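Local atomic coordinates of arabinogalactan endo-1,4-beta-galactosidase (Ignisphaera aggregans, PDB entry 7OSK), a protein that probably hydrolyses internal beta-1,4-galactosidic bonds of galactans through this glycoside hydrolase family 53 catalytic domain, which also binds a calcium ion. Residues 138-143 and 362-367; 189-194 and 290-295; 156-161 and 206-211; 168-173 and 221-226; 313-316 and 321-324. One frame throughout, in Å; residues are numbered along the deposited sequence.

Contact 1 (138-143 and 362-367)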
# COMPACT_ATOMS: atom_id res chain seq x y z
N SER A 138 5.97 9.30 -9.38
CA SER A 138 7.42 9.22 -9.50
C SER A 138 7.73 8.06 -10.44
O SER A 138 6.86 7.22 -10.68
CB SER A 138 8.06 9.00 -8.13
OG SER A 138 9.47 8.86 -8.24
N ASP A 139 8.94 8.02 -10.98
CA ASP A 139 9.32 6.92 -11.86
C ASP A 139 9.73 5.70 -11.05
O ASP A 139 9.82 4.59 -11.58
CB ASP A 139 10.46 7.33 -12.80
CG ASP A 139 9.98 8.13 -14.00
OD1 ASP A 139 8.81 7.97 -14.40
OD2 ASP A 139 10.77 8.92 -14.54
N TRP A 140 9.98 5.89 -9.76
CA TRP A 140 10.32 4.77 -8.89
C TRP A 140 9.87 5.04 -7.45
O TRP A 140 8.96 5.84 -7.24
CB TRP A 140 11.83 4.49 -8.96
CG TRP A 140 12.19 3.03 -8.84
CD1 TRP A 140 11.50 1.96 -9.34
CD2 TRP A 140 13.35 2.49 -8.19
NE1 TRP A 140 12.15 0.79 -9.03
CE2 TRP A 140 13.29 1.08 -8.33
CE3 TRP A 140 14.43 3.05 -7.50
CZ2 TRP A 140 14.26 0.24 -7.80
CZ3 TRP A 140 15.39 2.20 -6.98
CH2 TRP A 140 15.30 0.82 -7.13
N TRP A 141 10.50 4.38 -6.48
CA TRP A 141 10.09 4.45 -5.08
C TRP A 141 9.89 5.88 -4.58
O TRP A 141 10.72 6.76 -4.85
CB TRP A 141 11.11 3.76 -4.18
CG TRP A 141 11.32 2.31 -4.49
CD1 TRP A 141 12.37 1.77 -5.17
CD2 TRP A 141 10.47 1.22 -4.13
NE1 TRP A 141 12.23 0.41 -5.26
CE2 TRP A 141 11.07 0.04 -4.62
CE3 TRP A 141 9.27 1.11 -3.42
CZ2 TRP A 141 10.50 -1.22 -4.45
CZ3 TRP A 141 8.71 -0.14 -3.25
CH2 TRP A 141 9.32 -1.28 -3.76
N ALA A 142 8.80 6.10 -3.86
CA ALA A 142 8.53 7.39 -3.24
C ALA A 142 8.06 7.21 -1.80
O ALA A 142 7.21 6.36 -1.51
CB ALA A 142 7.49 8.15 -4.04
N ASP A 143 8.64 8.00 -0.91
CA ASP A 143 8.27 8.01 0.50
C ASP A 143 8.71 9.36 1.07
O ASP A 143 9.20 10.20 0.31
CB ASP A 143 8.91 6.83 1.23
CG ASP A 143 10.41 6.83 1.13
OD1 ASP A 143 11.06 7.68 1.77
OD2 ASP A 143 10.95 5.96 0.41
N ALA A 362 13.23 -10.74 -9.32
CA ALA A 362 12.14 -10.03 -8.64
C ALA A 362 12.63 -9.39 -7.35
O ALA A 362 11.95 -9.44 -6.32
CB ALA A 362 10.99 -10.97 -8.36
N GLY A 363 13.81 -8.79 -7.39
CA GLY A 363 14.35 -8.10 -6.23
C GLY A 363 13.75 -6.71 -6.08
O GLY A 363 12.86 -6.33 -6.84
N TRP A 364 14.24 -5.96 -5.10
CA TRP A 364 13.77 -4.61 -4.86
C TRP A 364 14.34 -3.64 -5.88
O TRP A 364 13.90 -2.49 -5.99
CB TRP A 364 14.16 -4.15 -3.45
CG TRP A 364 15.57 -3.64 -3.38
CD1 TRP A 364 16.71 -4.38 -3.33
CD2 TRP A 364 15.98 -2.27 -3.35
NE1 TRP A 364 17.81 -3.55 -3.27
CE2 TRP A 364 17.38 -2.25 -3.29
CE3 TRP A 364 15.29 -1.05 -3.38
CZ2 TRP A 364 18.11 -1.07 -3.25
CZ3 TRP A 364 16.02 0.12 -3.34
CH2 TRP A 364 17.41 0.10 -3.28
N LYS A 365 15.33 -4.11 -6.63
CA LYS A 365 16.06 -3.28 -7.58
C LYS A 365 16.64 -4.19 -8.65
O LYS A 365 16.92 -5.36 -8.38
CB LYS A 365 17.16 -2.50 -6.86
CG LYS A 365 17.91 -1.49 -7.73
CD LYS A 365 18.95 -0.75 -6.91
CE LYS A 365 19.68 0.30 -7.74
NZ LYS A 365 20.64 1.09 -6.93
N THR A 366 16.80 -3.67 -9.86
CA THR A 366 17.44 -4.42 -10.92
C THR A 366 18.85 -4.82 -10.50
O THR A 366 19.68 -3.96 -10.18
CB THR A 366 17.50 -3.62 -12.23
OG1 THR A 366 16.16 -3.41 -12.72
CG2 THR A 366 18.31 -4.36 -13.29
N GLY A 367 19.11 -6.12 -10.49
CA GLY A 367 20.42 -6.64 -10.13
C GLY A 367 20.53 -7.06 -8.68
O GLY A 367 21.34 -7.93 -8.34
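Trp140 and Trp141 both reach the loop at Trp364 and Lys365, the edge of Trp141 sitting with CD1 over the face of Trp140. The close part lies round the backbone carbonyl of Trp364: CZ2 of Trp140 comes within 3.3 Å of Trp364 O, and the same oxygen sits at the edge of the Trp141 ring, taking a weak hydrogen bond from Trp141 NE1 at 3.4 Å and 151°. Indole suits this place, bringing an N-H and a broad apolar surface together. Lys365 lays CB over one face of its neighbour Trp364, while its CG meets Trp140 CH2 at 3.5 Å. Packing between the rings is looser. The six-membered rings of Trp140 and Trp364 barely overlap, their centroids 5.6 Å apart and their planes at 29°, and all four residues keep some exposure to solvent. A hexane-1,6-diol, probably from the crystallisation liquor, rests beside Trp141. Outside partners hold the other indole nitrogens, Gly108 O for Trp140 and Glu368 for Trp364. Joining loops that follow the third and eighth barrel strands, this tryptophan cluster is of the kind that commonly lines the sugar-binding cleft of a (beta/alpha)8 glycosidase.

Contact 2 (189-194 and 290-295); sequences GNEINN and VAETAY
The flat groups here are the carboxamide of Asn190 and the carboxylates of Glu191 and Glu292, and they meet through their oxygens. Asn190 and Glu292 come from opposite directions with planes 32° apart, bringing Asn190 OD1 to 3.4 Å from Glu292 OE2; both atoms are acceptors, so nothing bonds them directly. Glu191 crosses Glu292 at about a right angle, its carboxylate turned by 55°, and Glu191 OE2 lies 3.4 Å from Glu292 OE1, again two acceptors not bonded to each other. A shared water links all three side chains. It accepts from Asn190 ND2 at 3.0 Å and donates to Glu292 OE1 at 2.7 Å, with a weak bond to Glu191 OE2 at 2.8 Å. Glu191 lies just past the fourth strand of the barrel, directly after an asparagine, and Glu292 near the end of the seventh, which is the arrangement of the catalytic acid/base and nucleophile in clan GH-A glycosidases; they probably play those parts here. Glu191 CD and Glu292 CD are 5.0 Å apart, a spacing consistent with a retaining mechanism. Each glutamate chain is extended beyond CG, which brings the carboxylates together in the buried middle of the barrel. Second-shell groups set the positions: Ser261 holds Glu191 OE2, Tyr263 OH holds Glu292 OE1, and Arg92 makes a salt bridge to Glu292 OE2. Asn190 suits its place because ND2 can serve the water while also bonding Ala142 O.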
# COMPACT_ATOMS: atom_id res chain seq x y z
N GLY A 189 -0.43 10.18 -4.34
CA GLY A 189 0.93 10.17 -3.82
C GLY A 189 1.09 9.09 -2.77
O GLY A 189 0.10 8.61 -2.22
N ASN A 190 2.34 8.71 -2.48
CA ASN A 190 2.61 7.70 -1.46
C ASN A 190 3.37 8.29 -0.28
O ASN A 190 4.51 8.74 -0.43
CB ASN A 190 3.41 6.53 -2.05
CG ASN A 190 3.43 5.33 -1.12
OD1 ASN A 190 2.42 4.67 -0.92
ND2 ASN A 190 4.60 5.05 -0.54
N GLU A 191 2.74 8.24 0.89
CA GLU A 191 3.31 8.79 2.11
C GLU A 191 3.80 10.22 1.87
O GLU A 191 5.00 10.50 1.92
CB GLU A 191 4.44 7.90 2.61
CG GLU A 191 3.98 6.49 2.97
CD GLU A 191 5.11 5.61 3.47
OE1 GLU A 191 6.24 6.11 3.64
OE2 GLU A 191 4.86 4.41 3.71
N ILE A 192 2.85 11.11 1.61
CA ILE A 192 3.15 12.48 1.21
C ILE A 192 3.30 13.41 2.42
O ILE A 192 2.86 14.56 2.39
CB ILE A 192 2.05 13.03 0.27
CG1 ILE A 192 0.67 12.78 0.86
CG2 ILE A 192 2.14 12.35 -1.09
CD1 ILE A 192 -0.37 13.80 0.45
N ASN A 193 3.92 12.89 3.48
CA ASN A 193 4.16 13.67 4.69
C ASN A 193 4.88 14.98 4.39
O ASN A 193 4.42 16.06 4.77
CB ASN A 193 4.97 12.85 5.70
CG ASN A 193 4.28 11.57 6.11
OD1 ASN A 193 3.67 10.88 5.29
ND2 ASN A 193 4.37 11.23 7.40
N ASN A 194 6.01 14.87 3.70
CA ASN A 194 6.81 16.03 3.33
C ASN A 194 6.46 16.48 1.92
O ASN A 194 7.28 17.09 1.22
CB ASN A 194 8.30 15.69 3.43
CG ASN A 194 8.69 15.26 4.83
OD1 ASN A 194 8.15 15.76 5.82
ND2 ASN A 194 9.63 14.33 4.92
N VAL A 290 -5.40 1.75 6.89
CA VAL A 290 -3.99 1.36 6.97
C VAL A 290 -3.53 0.93 5.58
O VAL A 290 -3.81 -0.19 5.14
CB VAL A 290 -3.76 0.22 7.98
CG1 VAL A 290 -2.28 -0.14 8.05
CG2 VAL A 290 -4.28 0.61 9.36
N ALA A 291 -2.84 1.83 4.88
CA ALA A 291 -2.42 1.58 3.50
C ALA A 291 -1.26 0.60 3.43
O ALA A 291 -1.13 -0.14 2.46
CB ALA A 291 -2.04 2.89 2.83
N GLU A 292 -0.40 0.63 4.45
CA GLU A 292 0.75 -0.27 4.49
C GLU A 292 1.04 -0.73 5.91
O GLU A 292 1.03 0.06 6.85
CB GLU A 292 1.98 0.42 3.90
CG GLU A 292 1.89 0.72 2.41
CD GLU A 292 3.18 1.29 1.84
OE1 GLU A 292 4.19 1.33 2.57
OE2 GLU A 292 3.18 1.70 0.66
N THR A 293 1.30 -2.02 6.04
CA THR A 293 1.72 -2.60 7.31
C THR A 293 2.25 -4.00 7.05
O THR A 293 1.86 -4.65 6.08
CB THR A 293 0.56 -2.65 8.33
OG1 THR A 293 1.05 -3.14 9.59
CG2 THR A 293 -0.56 -3.56 7.85
N ALA A 294 3.16 -4.46 7.90
CA ALA A 294 3.73 -5.79 7.74
C ALA A 294 4.48 -6.22 8.99
O ALA A 294 4.81 -5.40 9.84
CB ALA A 294 4.64 -5.84 6.53
N TYR A 295 4.76 -7.52 9.08
CA TYR A 295 5.59 -8.05 10.15
C TYR A 295 6.29 -9.31 9.68
O TYR A 295 5.94 -9.88 8.64
CB TYR A 295 4.77 -8.33 11.40
CG TYR A 295 5.58 -8.21 12.67
CD1 TYR A 295 5.90 -6.97 13.19
CD2 TYR A 295 6.03 -9.34 13.33
CE1 TYR A 295 6.64 -6.85 14.34
CE2 TYR A 295 6.78 -9.23 14.49
CZ TYR A 295 7.08 -7.98 14.99
OH TYR A 295 7.83 -7.85 16.14
O HOH W 1 5.81 3.17 1.44

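Contact 3 (156-161 and 206-211); sequences LSYPEL and WTQFVG
Tyr158, in the first turn of helix 158-178, reaches across to the first turns of helix 206-223 and crosses Gln208 obliquely. CG of the tyrosine is anti to the backbone N (chi1 174°), which carries the ring away from its own helix and over to the next one. On the second helix, Trp206 faces the other neighbour: it packs edge-to-face with Phe244, makes a cation-pi contact with Arg247 and bonds Ser251 through NE1. Thr207 comes near only with its carbonyl, Thr207 O being 4.1 Å from Tyr158 OH. Gln208 carries most of the contact. Its methylene CG sits over the middle of the Tyr158 ring, 3.9 Å from the centroid, in a CH-pi contact, while Gln208 CB is 3.4 Å from Tyr158 CE1. Beyond them the amide is stacked on the ring, the planes only 5° apart; glutamine suits this partly exposed place because its methylenes and flat amide can cover an aromatic face. Tyr158 OH donates to Gln208 O at 2.9 Å, in the carbonyl plane and on a lone pair, with a C=O...donor angle of 108°. Phe209 and Val210 then point away from Tyr158. Gly211 returns to it, with CA 3.3 Å from Tyr158 OH; a beta carbon at this position would run into that hydroxyl. Leu212, one step on, also touches Tyr158. The chemistry is therefore double: a methylene and an amide cover one ring face, while the hydroxyl bond to a backbone carbonyl fixes how far the tyrosine reaches between two neighbouring barrel helices.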
# COMPACT_ATOMS: atom_id res chain seq x y z
N LEU A 156 9.90 20.75 -16.02
CA LEU A 156 8.68 21.48 -16.30
C LEU A 156 8.46 22.54 -15.23
O LEU A 156 8.63 22.27 -14.04
CB LEU A 156 7.47 20.53 -16.36
CG LEU A 156 7.50 19.44 -17.43
CD1 LEU A 156 6.20 18.64 -17.38
CD2 LEU A 156 7.73 20.02 -18.82
N SER A 157 8.10 23.75 -15.66
CA SER A 157 7.77 24.81 -14.72
C SER A 157 6.53 24.40 -13.93
O SER A 157 5.82 23.48 -14.34
CB SER A 157 7.53 26.13 -15.44
OG SER A 157 6.40 26.04 -16.29
N TYR A 158 6.27 25.08 -12.82
CA TYR A 158 5.16 24.69 -11.96
C TYR A 158 3.82 24.66 -12.70
O TYR A 158 3.06 23.70 -12.56
CB TYR A 158 5.06 25.61 -10.75
CG TYR A 158 3.85 25.32 -9.91
CD1 TYR A 158 3.78 24.16 -9.15
CD2 TYR A 158 2.76 26.18 -9.89
CE1 TYR A 158 2.67 23.87 -8.39
CE2 TYR A 158 1.64 25.90 -9.13
CZ TYR A 158 1.61 24.74 -8.38
OH TYR A 158 0.50 24.45 -7.63
N PRO A 159 3.51 25.70 -13.49
CA PRO A 159 2.24 25.66 -14.23
C PRO A 159 2.15 24.47 -15.18
O PRO A 159 1.10 23.84 -15.27
CB PRO A 159 2.25 26.98 -15.01
CG PRO A 159 3.15 27.87 -14.25
CD PRO A 159 4.22 26.98 -13.71
N GLU A 160 3.24 24.18 -15.88
CA GLU A 160 3.28 23.04 -16.79
C GLU A 160 3.15 21.73 -16.02
O GLU A 160 2.59 20.76 -16.52
CB GLU A 160 4.58 23.05 -17.60
CG GLU A 160 4.76 24.30 -18.46
CD GLU A 160 6.12 24.34 -19.15
OE1 GLU A 160 6.88 23.35 -19.04
OE2 GLU A 160 6.43 25.36 -19.79
N LEU A 161 3.65 21.72 -14.79
CA LEU A 161 3.59 20.53 -13.95
C LEU A 161 2.16 20.25 -13.51
O LEU A 161 1.75 19.09 -13.45
CB LEU A 161 4.50 20.70 -12.73
CG LEU A 161 4.64 19.49 -11.80
CD1 LEU A 161 5.18 18.27 -12.54
CD2 LEU A 161 5.53 19.84 -10.61
N TRP A 206 3.78 24.92 0.43
CA TRP A 206 2.44 24.40 0.68
C TRP A 206 1.45 24.81 -0.40
O TRP A 206 0.62 24.01 -0.83
CB TRP A 206 1.92 24.87 2.03
CG TRP A 206 0.64 24.22 2.40
CD1 TRP A 206 -0.62 24.72 2.23
CD2 TRP A 206 0.48 22.92 2.97
NE1 TRP A 206 -1.55 23.81 2.68
CE2 TRP A 206 -0.91 22.70 3.14
CE3 TRP A 206 1.37 21.92 3.37
CZ2 TRP A 206 -1.41 21.52 3.69
CZ3 TRP A 206 0.86 20.75 3.91
CH2 TRP A 206 -0.51 20.56 4.07
N THR A 207 1.53 26.06 -0.84
CA THR A 207 0.63 26.58 -1.85
C THR A 207 0.72 25.77 -3.14
O THR A 207 -0.29 25.34 -3.69
CB THR A 207 0.93 28.06 -2.17
OG1 THR A 207 0.94 28.82 -0.95
CG2 THR A 207 -0.12 28.63 -3.12
N GLN A 208 1.94 25.55 -3.61
CA GLN A 208 2.18 24.78 -4.82
C GLN A 208 1.86 23.31 -4.60
O GLN A 208 1.34 22.63 -5.48
CB GLN A 208 3.62 24.96 -5.28
CG GLN A 208 3.95 26.37 -5.73
CD GLN A 208 5.29 26.47 -6.42
OE1 GLN A 208 6.18 25.64 -6.21
NE2 GLN A 208 5.45 27.50 -7.25
N PHE A 209 2.19 22.84 -3.40
CA PHE A 209 1.88 21.47 -2.98
C PHE A 209 0.38 21.20 -3.11
O PHE A 209 -0.02 20.15 -3.62
CB PHE A 209 2.37 21.26 -1.54
CG PHE A 209 1.97 19.94 -0.93
CD1 PHE A 209 1.85 18.79 -1.70
CD2 PHE A 209 1.71 19.85 0.43
CE1 PHE A 209 1.48 17.59 -1.13
CE2 PHE A 209 1.34 18.65 1.01
CZ PHE A 209 1.23 17.52 0.23
N VAL A 210 -0.44 22.14 -2.66
CA VAL A 210 -1.90 21.98 -2.69
C VAL A 210 -2.43 22.09 -4.12
O VAL A 210 -3.42 21.45 -4.47
CB VAL A 210 -2.60 23.03 -1.80
CG1 VAL A 210 -4.11 23.02 -2.03
CG2 VAL A 210 -2.29 22.76 -0.34
N GLY A 211 -1.79 22.92 -4.93
CA GLY A 211 -2.18 23.06 -6.32
C GLY A 211 -2.01 21.76 -7.07
O GLY A 211 -2.89 21.36 -7.84

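Contact 4 (168-173 and 221-226)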
# COMPACT_ATOMS: atom_id res chain seq x y z
N TRP A 168 -2.02 13.42 -17.00
CA TRP A 168 -1.51 12.07 -16.84
C TRP A 168 -2.47 11.23 -15.99
O TRP A 168 -2.77 10.09 -16.34
CB TRP A 168 -0.12 12.07 -16.20
CG TRP A 168 0.46 10.70 -16.09
CD1 TRP A 168 1.18 10.04 -17.05
CD2 TRP A 168 0.37 9.81 -14.97
NE1 TRP A 168 1.54 8.80 -16.59
CE2 TRP A 168 1.06 8.63 -15.32
CE3 TRP A 168 -0.22 9.90 -13.71
CZ2 TRP A 168 1.17 7.55 -14.45
CZ3 TRP A 168 -0.11 8.83 -12.85
CH2 TRP A 168 0.58 7.67 -13.22
N THR A 169 -2.94 11.81 -14.89
CA THR A 169 -3.88 11.13 -14.01
C THR A 169 -5.18 10.81 -14.74
O THR A 169 -5.74 9.73 -14.59
CB THR A 169 -4.20 11.97 -12.76
OG1 THR A 169 -2.99 12.27 -12.06
CG2 THR A 169 -5.15 11.21 -11.83
N TYR A 170 -5.66 11.78 -15.52
CA TYR A 170 -6.89 11.60 -16.27
C TYR A 170 -6.74 10.44 -17.24
O TYR A 170 -7.53 9.49 -17.21
CB TYR A 170 -7.25 12.89 -17.03
CG TYR A 170 -8.49 12.76 -17.88
CD1 TYR A 170 -9.75 12.89 -17.33
CD2 TYR A 170 -8.39 12.50 -19.24
CE1 TYR A 170 -10.89 12.76 -18.10
CE2 TYR A 170 -9.52 12.38 -20.03
CZ TYR A 170 -10.77 12.51 -19.45
OH TYR A 170 -11.90 12.38 -20.23
N ASN A 171 -5.73 10.52 -18.09
CA ASN A 171 -5.46 9.48 -19.08
C ASN A 171 -5.11 8.15 -18.41
O ASN A 171 -5.44 7.08 -18.93
CB ASN A 171 -4.34 9.91 -20.02
CG ASN A 171 -4.79 10.94 -21.03
OD1 ASN A 171 -5.90 10.87 -21.56
ND2 ASN A 171 -3.92 11.91 -21.32
N ALA A 172 -4.43 8.21 -17.27
CA ALA A 172 -4.09 7.01 -16.52
C ALA A 172 -5.36 6.27 -16.11
O ALA A 172 -5.52 5.09 -16.41
CB ALA A 172 -3.26 7.35 -15.29
N LEU A 173 -6.28 6.97 -15.44
CA LEU A 173 -7.51 6.35 -14.98
C LEU A 173 -8.45 6.03 -16.15
O LEU A 173 -9.24 5.09 -16.08
CB LEU A 173 -8.22 7.24 -13.96
CG LEU A 173 -7.47 7.44 -12.64
CD1 LEU A 173 -8.20 8.41 -11.75
CD2 LEU A 173 -7.27 6.11 -11.91
N LYS A 221 -11.85 12.86 -10.41
CA LYS A 221 -13.29 13.09 -10.33
C LYS A 221 -13.89 13.28 -11.73
O LYS A 221 -15.05 12.96 -11.97
CB LYS A 221 -13.60 14.32 -9.46
CG LYS A 221 -12.81 14.39 -8.14
CD LYS A 221 -13.56 13.76 -6.98
CE LYS A 221 -14.64 14.69 -6.43
NZ LYS A 221 -14.18 15.42 -5.22
N ASP A 222 -13.08 13.81 -12.65
CA ASP A 222 -13.52 14.03 -14.03
C ASP A 222 -13.70 12.70 -14.76
O ASP A 222 -14.52 12.59 -15.68
CB ASP A 222 -12.53 14.91 -14.79
CG ASP A 222 -12.59 16.37 -14.36
OD1 ASP A 222 -13.66 16.81 -13.88
OD2 ASP A 222 -11.58 17.08 -14.53
N VAL A 223 -12.93 11.69 -14.36
CA VAL A 223 -13.11 10.34 -14.90
C VAL A 223 -14.32 9.70 -14.23
O VAL A 223 -15.14 9.07 -14.90
CB VAL A 223 -11.86 9.46 -14.67
CG1 VAL A 223 -12.04 8.09 -15.32
CG2 VAL A 223 -10.61 10.14 -15.21
N ASN A 224 -14.42 9.88 -12.92
CA ASN A 224 -15.54 9.35 -12.15
C ASN A 224 -15.56 9.99 -10.76
O ASN A 224 -14.61 9.83 -10.00
CB ASN A 224 -15.43 7.82 -12.04
CG ASN A 224 -16.66 7.19 -11.41
OD1 ASN A 224 -16.93 7.39 -10.23
ND2 ASN A 224 -17.39 6.41 -12.20
N PRO A 225 -16.64 10.71 -10.42
CA PRO A 225 -16.62 11.45 -9.15
C PRO A 225 -16.98 10.59 -7.93
O PRO A 225 -17.09 11.12 -6.83
CB PRO A 225 -17.68 12.54 -9.36
CG PRO A 225 -18.41 12.18 -10.68
CD PRO A 225 -17.97 10.81 -11.05
N ASN A 226 -17.14 9.28 -8.14
CA ASN A 226 -17.45 8.35 -7.05
C ASN A 226 -16.21 7.56 -6.65
O ASN A 226 -16.23 6.78 -5.70
CB ASN A 226 -18.60 7.42 -7.46
CG ASN A 226 -19.04 6.50 -6.33
OD1 ASN A 226 -19.68 6.95 -5.37
ND2 ASN A 226 -18.72 5.22 -6.44
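Val223 points toward helix 158-178 and puts its methyl groups between Tyr170 and Leu173. A chi1 of -176° sets CG1 opposite the valine's own backbone N and turns the other methyl, CG2, to the tyrosine: it lies 3.6 Å from Tyr170 CD1. The ring meets it obliquely, since the two side chains cross at a slant. The same CG2 is 3.7 Å from the backbone Tyr170 O and 4.0 Å from Leu173 CB, and Val223 CG1 comes to 4.1 Å from that Leu173 CB. Branching at the beta carbon lets CG2 touch both Tyr170 and Leu173 while CG1 adds to the Leu173 side. These are two neighbouring outer helices of the TIM barrel, which follow its third and fourth strands, and the contact lies where helix 206-223 ends. Replacing Val223 by alanine removes both methyls and is likely to open a gap beside Leu173, with the near side of the Tyr170 ring less well supported. Leu173 points toward Val223 and also touches Val220 and Phe135 of the third strand, while Tyr170, partly exposed, borders the outside. Asp222 adds only its CB, 4.3 Å from Tyr170 CD1; its carboxylate is taken by Tyr166 OH, one turn back along helix 158-178. After Val223 the chain leaves the helix at Asn224, whose OD1 accepts from Asn226 N at 2.8 Å in an Asx turn, a job to which a short amide is well fitted.

Contact 5 (313-316 and 321-324)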
# COMPACT_ATOMS: atom_id res chain seq x y z
N ASP A 313 16.58 -7.37 16.83
CA ASP A 313 16.47 -5.93 17.02
C ASP A 313 15.07 -5.39 16.72
O ASP A 313 14.43 -4.78 17.57
CB ASP A 313 17.50 -5.21 16.14
CG ASP A 313 17.25 -3.72 16.04
OD1 ASP A 313 16.80 -3.11 17.03
OD2 ASP A 313 17.53 -3.15 14.96
N LEU A 314 14.59 -5.61 15.50
CA LEU A 314 13.28 -5.11 15.10
C LEU A 314 12.15 -5.86 15.79
O LEU A 314 11.01 -5.38 15.85
CB LEU A 314 13.12 -5.19 13.58
CG LEU A 314 13.79 -4.06 12.79
CD1 LEU A 314 15.30 -4.23 12.78
CD2 LEU A 314 13.25 -4.00 11.37
N GLU A 315 12.47 -7.04 16.31
CA GLU A 315 11.47 -7.89 16.96
C GLU A 315 11.03 -7.34 18.32
O GLU A 315 9.90 -7.57 18.74
CB GLU A 315 12.02 -9.32 17.12
CG GLU A 315 11.02 -10.32 17.69
CD GLU A 315 11.60 -11.71 17.86
OE1 GLU A 315 12.72 -11.83 18.40
OE2 GLU A 315 10.93 -12.69 17.45
N VAL A 316 11.92 -6.62 18.99
CA VAL A 316 11.59 -6.06 20.30
C VAL A 316 10.88 -4.71 20.14
O VAL A 316 10.21 -4.25 21.06
CB VAL A 316 12.85 -5.88 21.20
CG1 VAL A 316 13.67 -7.16 21.23
CG2 VAL A 316 13.70 -4.71 20.75
N LYS A 321 6.61 -11.34 18.25
CA LYS A 321 7.76 -12.17 17.96
C LYS A 321 7.72 -12.59 16.48
O LYS A 321 6.64 -12.65 15.88
CB LYS A 321 7.78 -13.38 18.91
CG LYS A 321 7.28 -14.69 18.33
CD LYS A 321 8.43 -15.47 17.71
CE LYS A 321 8.88 -16.61 18.59
NZ LYS A 321 10.35 -16.57 18.85
N ALA A 322 8.88 -12.85 15.90
CA ALA A 322 8.97 -13.11 14.46
C ALA A 322 8.68 -14.57 14.11
O ALA A 322 9.58 -15.30 13.69
CB ALA A 322 10.35 -12.72 13.94
N SER A 323 7.43 -14.98 14.28
CA SER A 323 6.98 -16.30 13.85
C SER A 323 5.72 -16.16 13.02
O SER A 323 5.15 -15.07 12.93
CB SER A 323 6.70 -17.22 15.05
OG SER A 323 5.70 -16.66 15.88
N ILE A 324 5.27 -17.25 12.42
CA ILE A 324 4.05 -17.23 11.63
C ILE A 324 2.87 -16.87 12.53
O ILE A 324 1.97 -16.13 12.13
CB ILE A 324 3.80 -18.58 10.93
CG1 ILE A 324 5.01 -18.95 10.07
CG2 ILE A 324 2.53 -18.50 10.09
CD1 ILE A 324 4.86 -20.24 9.28
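Glu315 and Lys321 bring their backbones to 5.8 Å between CA atoms, as the chain leaves the weakly bonded helix 312-318 and makes an inverse gamma turn centred on Ala322. Glu315 bridges this gap. A chi1 of -176° swings its side chain away from its own backbone N, and the extended chain beyond is long enough to bring the carboxylate to the turn. There Glu315 OE2 uses its anti lone pair, the one away from the other oxygen, to accept from Ala322 N at 2.6 Å along a nearly straight line (170°). The same oxygen rests against carbon, with Ala322 CB at 3.6 Å and Lys321 CB at 3.5 Å. Lys321 folds back on itself in bends from chi2 onward, yet Lys321 NZ stays 4.2 Å from Glu315 OE2, too far for a salt bridge. A leucine in place of Glu315 would probably leave the Ala322 N-H without its acceptor and the turn freer to shift. Just beyond, Ser323 caps helix 324-342 through Gly326 N. The chemistry thus implies that one carboxylate ties helix 312-318 to the turn before the next helix, while the nearby ammonium is likely to add a mild electrostatic attraction at this surface.

Overall arrangement
Contact 2 is the buried one, near the middle of the barrel, and is purely polar: carboxylates, an amide and water. Contact 1 lies farther from the chain's centre, at the surface, where tryptophans dominate, and touches it through the backbone Ala142 O and Asn190 ND2; together they probably line the sugar-binding side. Contacts 3 and 4 hold the same pair of helices, 158-178 and 206-223, their centres 19 Å apart: the outer one joins by a ring face under Gln208 and a hydroxyl bond, the partly buried one by a valine against a tyrosine ring and a leucine. Contact 5 lies across the chain from both, a short-range surface tie between carboxylate and backbone, linked to contact 2 by packing of Tyr295.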